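Local coordinates for universal stress protein MJ0577 (Methanocaldococcus jannaschii, PDB 1MJH) that binds ATP together with a manganese ion as a homodimer of the universal stress protein family, at residues B[133-138]-B[157-162]. Residues are numbered along the deposited sequence; the frame is centred on the assembly and turned at random.
Sequences NLKEIL and VKRKNS
Arg159 reaches from the C-terminal tail into the turn 134-137 and meets Asn133 on the way. At its CB the chain sets out with CG between the backbone N and the carbonyl carbon (chi1 60°), then runs extended to NE. Arg159 CD passes Asn133 OD1 at 3.2 Å. Arg159 CZ lies 3.5 Å from Ile137 O, which accepts a hydrogen bond from His129 NE2. Arg159 NH1 donates twice in the guanidinium plane: to Asn133 OD1 (2.9 Å), almost in line with the amide C=O, and to Leu134 O (3.1 Å), approached from above the carbonyl plane. A water bridges Asn133 ND2 and Lys160 O. Ile137 N, closing the type I turn, reaches Leu134 O from the opposite face. Arg159 NH2 gives a hydrogen bond to Lys135 O (3.0 Å, N-H...O 157°), while Lys135 CD sits over one guanidinium face. Arg159 NH2 also lies 4.0 Å from Leu138 CD2. With an alanine here, Asn133 OD1 and the carbonyls of Leu134 and Lys135 are likely to lose these donors, and the turn a clamp. Asn133 N binds an ATP phosphate oxygen; the bonds, through one side-chain amide oxygen and two backbone carbonyl oxygens, are consistent with cationic Arg159 helping to hold the end of the ATP-binding loop and the turn after it.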
ATOM      1  N   ASN B 133       8.288  -5.373 -15.752  1.00 22.20           N
ATOM      2  CA  ASN B 133       7.456  -4.245 -16.142  1.00 20.53           C
ATOM      3  C   ASN B 133       6.888  -4.321 -17.558  1.00 24.22           C
ATOM      4  O   ASN B 133       7.135  -3.444 -18.391  1.00 22.91           O
ATOM      5  CB  ASN B 133       8.166  -2.912 -15.825  1.00 18.04           C
ATOM      6  CG  ASN B 133       7.188  -1.757 -15.916  1.00 20.04           C
ATOM      7  OD1 ASN B 133       5.960  -1.911 -15.866  1.00 24.15           O
ATOM      8  ND2 ASN B 133       7.736  -0.538 -16.034  1.00 24.17           N
ATOM      9  N   LEU B 134       6.061  -5.348 -17.761  1.00 22.41           N
ATOM     10  CA  LEU B 134       5.326  -5.468 -19.055  1.00 20.52           C
ATOM     11  C   LEU B 134       4.081  -4.615 -18.978  1.00 21.57           C
ATOM     12  O   LEU B 134       3.285  -4.606 -18.039  1.00 22.06           O
ATOM     13  CB  LEU B 134       5.001  -6.946 -19.202  1.00 25.39           C
ATOM     14  CG  LEU B 134       4.514  -7.417 -20.570  1.00 41.03           C
ATOM     15  CD1 LEU B 134       5.607  -7.123 -21.600  1.00 38.66           C
ATOM     16  CD2 LEU B 134       4.220  -8.917 -20.516  1.00 33.90           C
ATOM     17  N   LYS B 135       3.865  -3.777 -20.024  1.00 24.28           N
ATOM     18  CA  LYS B 135       2.738  -2.863 -20.026  1.00 25.37           C
ATOM     19  C   LYS B 135       1.397  -3.502 -19.761  1.00 24.47           C
ATOM     20  O   LYS B 135       0.592  -2.933 -18.999  1.00 25.50           O
ATOM     21  CB  LYS B 135       2.675  -2.159 -21.409  1.00 32.41           C
ATOM     22  CG  LYS B 135       1.536  -1.140 -21.514  1.00 41.59           C
ATOM     23  CD  LYS B 135       1.783   0.066 -20.622  1.00 48.56           C
ATOM     24  CE  LYS B 135       0.527   0.824 -20.237  1.00 56.83           C
ATOM     25  NZ  LYS B 135       0.363   2.106 -20.978  1.00 55.00           N
ATOM     26  N   GLU B 136       1.148  -4.724 -20.291  1.00 21.78           N
ATOM     27  CA  GLU B 136      -0.154  -5.332 -20.106  1.00 23.02           C
ATOM     28  C   GLU B 136      -0.347  -5.847 -18.681  1.00 21.49           C
ATOM     29  O   GLU B 136      -1.484  -6.124 -18.349  1.00 23.95           O
ATOM     30  CB  GLU B 136      -0.407  -6.499 -21.090  1.00 28.67           C
ATOM     31  CG  GLU B 136       0.614  -7.616 -20.886  1.00 32.04           C
ATOM     32  CD  GLU B 136       0.526  -8.725 -21.919  1.00 48.86           C
ATOM     33  OE1 GLU B 136      -0.576  -9.294 -22.030  1.00 48.52           O
ATOM     34  OE2 GLU B 136       1.550  -9.011 -22.577  1.00 49.84           O
ATOM     35  N   ILE B 137       0.738  -5.998 -17.921  1.00 21.49           N
ATOM     36  CA  ILE B 137       0.612  -6.524 -16.561  1.00 21.10           C
ATOM     37  C   ILE B 137       0.329  -5.324 -15.633  1.00 19.39           C
ATOM     38  O   ILE B 137       1.071  -4.349 -15.707  1.00 21.22           O
ATOM     39  CB  ILE B 137       1.902  -7.239 -16.128  1.00 21.51           C
ATOM     40  CG1 ILE B 137       2.190  -8.525 -16.897  1.00 26.19           C
ATOM     41  CG2 ILE B 137       1.892  -7.502 -14.602  1.00 23.42           C
ATOM     42  CD1 ILE B 137       1.200  -9.659 -16.644  1.00 29.37           C
ATOM     43  N   LEU B 138      -0.786  -5.426 -14.887  1.00 20.67           N
ATOM     44  CA  LEU B 138      -1.173  -4.278 -14.053  1.00 19.90           C
ATOM     45  C   LEU B 138      -0.716  -4.356 -12.601  1.00 19.54           C
ATOM     46  O   LEU B 138      -0.737  -3.313 -11.919  1.00 19.09           O
ATOM     47  CB  LEU B 138      -2.716  -4.066 -14.065  1.00 19.22           C
ATOM     48  CG  LEU B 138      -3.256  -4.041 -15.517  1.00 23.42           C
ATOM     49  CD1 LEU B 138      -4.786  -3.831 -15.452  1.00 25.51           C
ATOM     50  CD2 LEU B 138      -2.665  -2.877 -16.316  1.00 24.81           C
ATOM     51  N   VAL B 157       3.734   1.580  -4.584  1.00 15.27           N
ATOM     52  CA  VAL B 157       4.057   2.790  -5.326  1.00 16.45           C
ATOM     53  C   VAL B 157       4.006   2.444  -6.822  1.00 17.06           C
ATOM     54  O   VAL B 157       4.715   1.515  -7.233  1.00 18.60           O
ATOM     55  CB  VAL B 157       5.470   3.248  -4.963  1.00 15.86           C
ATOM     56  CG1 VAL B 157       5.875   4.519  -5.741  1.00 16.89           C
ATOM     57  CG2 VAL B 157       5.556   3.629  -3.467  1.00 20.18           C
ATOM     58  N   LYS B 158       3.218   3.181  -7.586  1.00 17.19           N
ATOM     59  CA  LYS B 158       3.014   2.712  -8.981  1.00 16.76           C
ATOM     60  C   LYS B 158       4.155   3.101  -9.904  1.00 19.10           C
ATOM     61  O   LYS B 158       4.906   4.057  -9.714  1.00 21.48           O
ATOM     62  CB  LYS B 158       1.730   3.348  -9.588  1.00 19.29           C
ATOM     63  CG  LYS B 158       0.478   3.083  -8.726  1.00 22.09           C
ATOM     64  CD  LYS B 158       0.140   1.635  -8.595  1.00 21.36           C
ATOM     65  CE  LYS B 158       0.084   0.742  -9.843  1.00 20.96           C
ATOM     66  NZ  LYS B 158      -1.066   1.176 -10.757  1.00 21.96           N
ATOM     67  N   ARG B 159       4.243   2.323 -10.984  1.00 19.31           N
ATOM     68  CA  ARG B 159       5.271   2.580 -12.010  1.00 15.86           C
ATOM     69  C   ARG B 159       4.988   3.890 -12.739  1.00 19.12           C
ATOM     70  O   ARG B 159       3.940   4.462 -12.603  1.00 20.95           O
ATOM     71  CB  ARG B 159       5.221   1.427 -13.029  1.00 16.71           C
ATOM     72  CG  ARG B 159       3.840   1.318 -13.707  1.00 19.07           C
ATOM     73  CD  ARG B 159       3.841   0.181 -14.750  1.00 18.50           C
ATOM     74  NE  ARG B 159       2.492   0.002 -15.327  1.00 20.37           N
ATOM     75  CZ  ARG B 159       2.200  -1.026 -16.142  1.00 22.44           C
ATOM     76  NH1 ARG B 159       3.096  -1.966 -16.434  1.00 21.51           N
ATOM     77  NH2 ARG B 159       0.979  -1.179 -16.643  1.00 22.98           N
ATOM     78  N   LYS B 160       6.011   4.343 -13.486  1.00 18.15           N
ATOM     79  CA  LYS B 160       5.770   5.584 -14.268  1.00 19.74           C
ATOM     80  C   LYS B 160       4.573   5.424 -15.185  1.00 23.87           C
ATOM     81  O   LYS B 160       4.288   4.367 -15.698  1.00 26.83           O
ATOM     82  CB  LYS B 160       7.027   5.872 -15.111  1.00 24.64           C
ATOM     83  CG  LYS B 160       8.202   6.422 -14.339  1.00 25.12           C
ATOM     84  CD  LYS B 160       9.430   6.530 -15.278  1.00 31.89           C
ATOM     85  CE  LYS B 160      10.664   6.784 -14.421  1.00 41.85           C
ATOM     86  NZ  LYS B 160      10.449   7.902 -13.458  1.00 44.76           N
ATOM     87  N   ASN B 161       3.949   6.580 -15.501  1.00 24.03           N
ATOM     88  CA  ASN B 161       2.800   6.604 -16.403  1.00 28.42           C
ATOM     89  C   ASN B 161       3.310   6.483 -17.847  1.00 32.27           C
ATOM     90  O   ASN B 161       4.414   6.957 -18.158  1.00 31.95           O
ATOM     91  CB  ASN B 161       2.040   7.914 -16.257  1.00 29.11           C
ATOM     92  CG  ASN B 161       1.474   8.160 -14.881  1.00 34.70           C
ATOM     93  OD1 ASN B 161       1.620   9.243 -14.296  1.00 37.24           O
ATOM     94  ND2 ASN B 161       0.811   7.122 -14.384  1.00 28.63           N
ATOM     95  N   SER B 162       2.633   5.678 -18.640  1.00 35.98           N
ATOM     96  CA  SER B 162       3.108   5.230 -19.951  1.00 45.66           C
ATOM     97  C   SER B 162       4.626   5.206 -20.103  1.00 51.38           C
ATOM     98  O   SER B 162       5.165   5.337 -21.244  1.00 53.84           O
ATOM     99  CB  SER B 162       2.360   5.987 -21.050  1.00 51.51           C
ATOM    100  OG  SER B 162       0.958   5.906 -20.792  1.00 49.10           O
ATOM    101  OXT SER B 162       5.256   4.410 -19.334  1.00 52.87           O
TER
HETATM  102  O   HOH W   1       6.014   2.193 -16.603  1.00 30.15           O
HETATM  103  O   HOH W   2      -1.367  -0.787 -12.783  1.00 25.45           O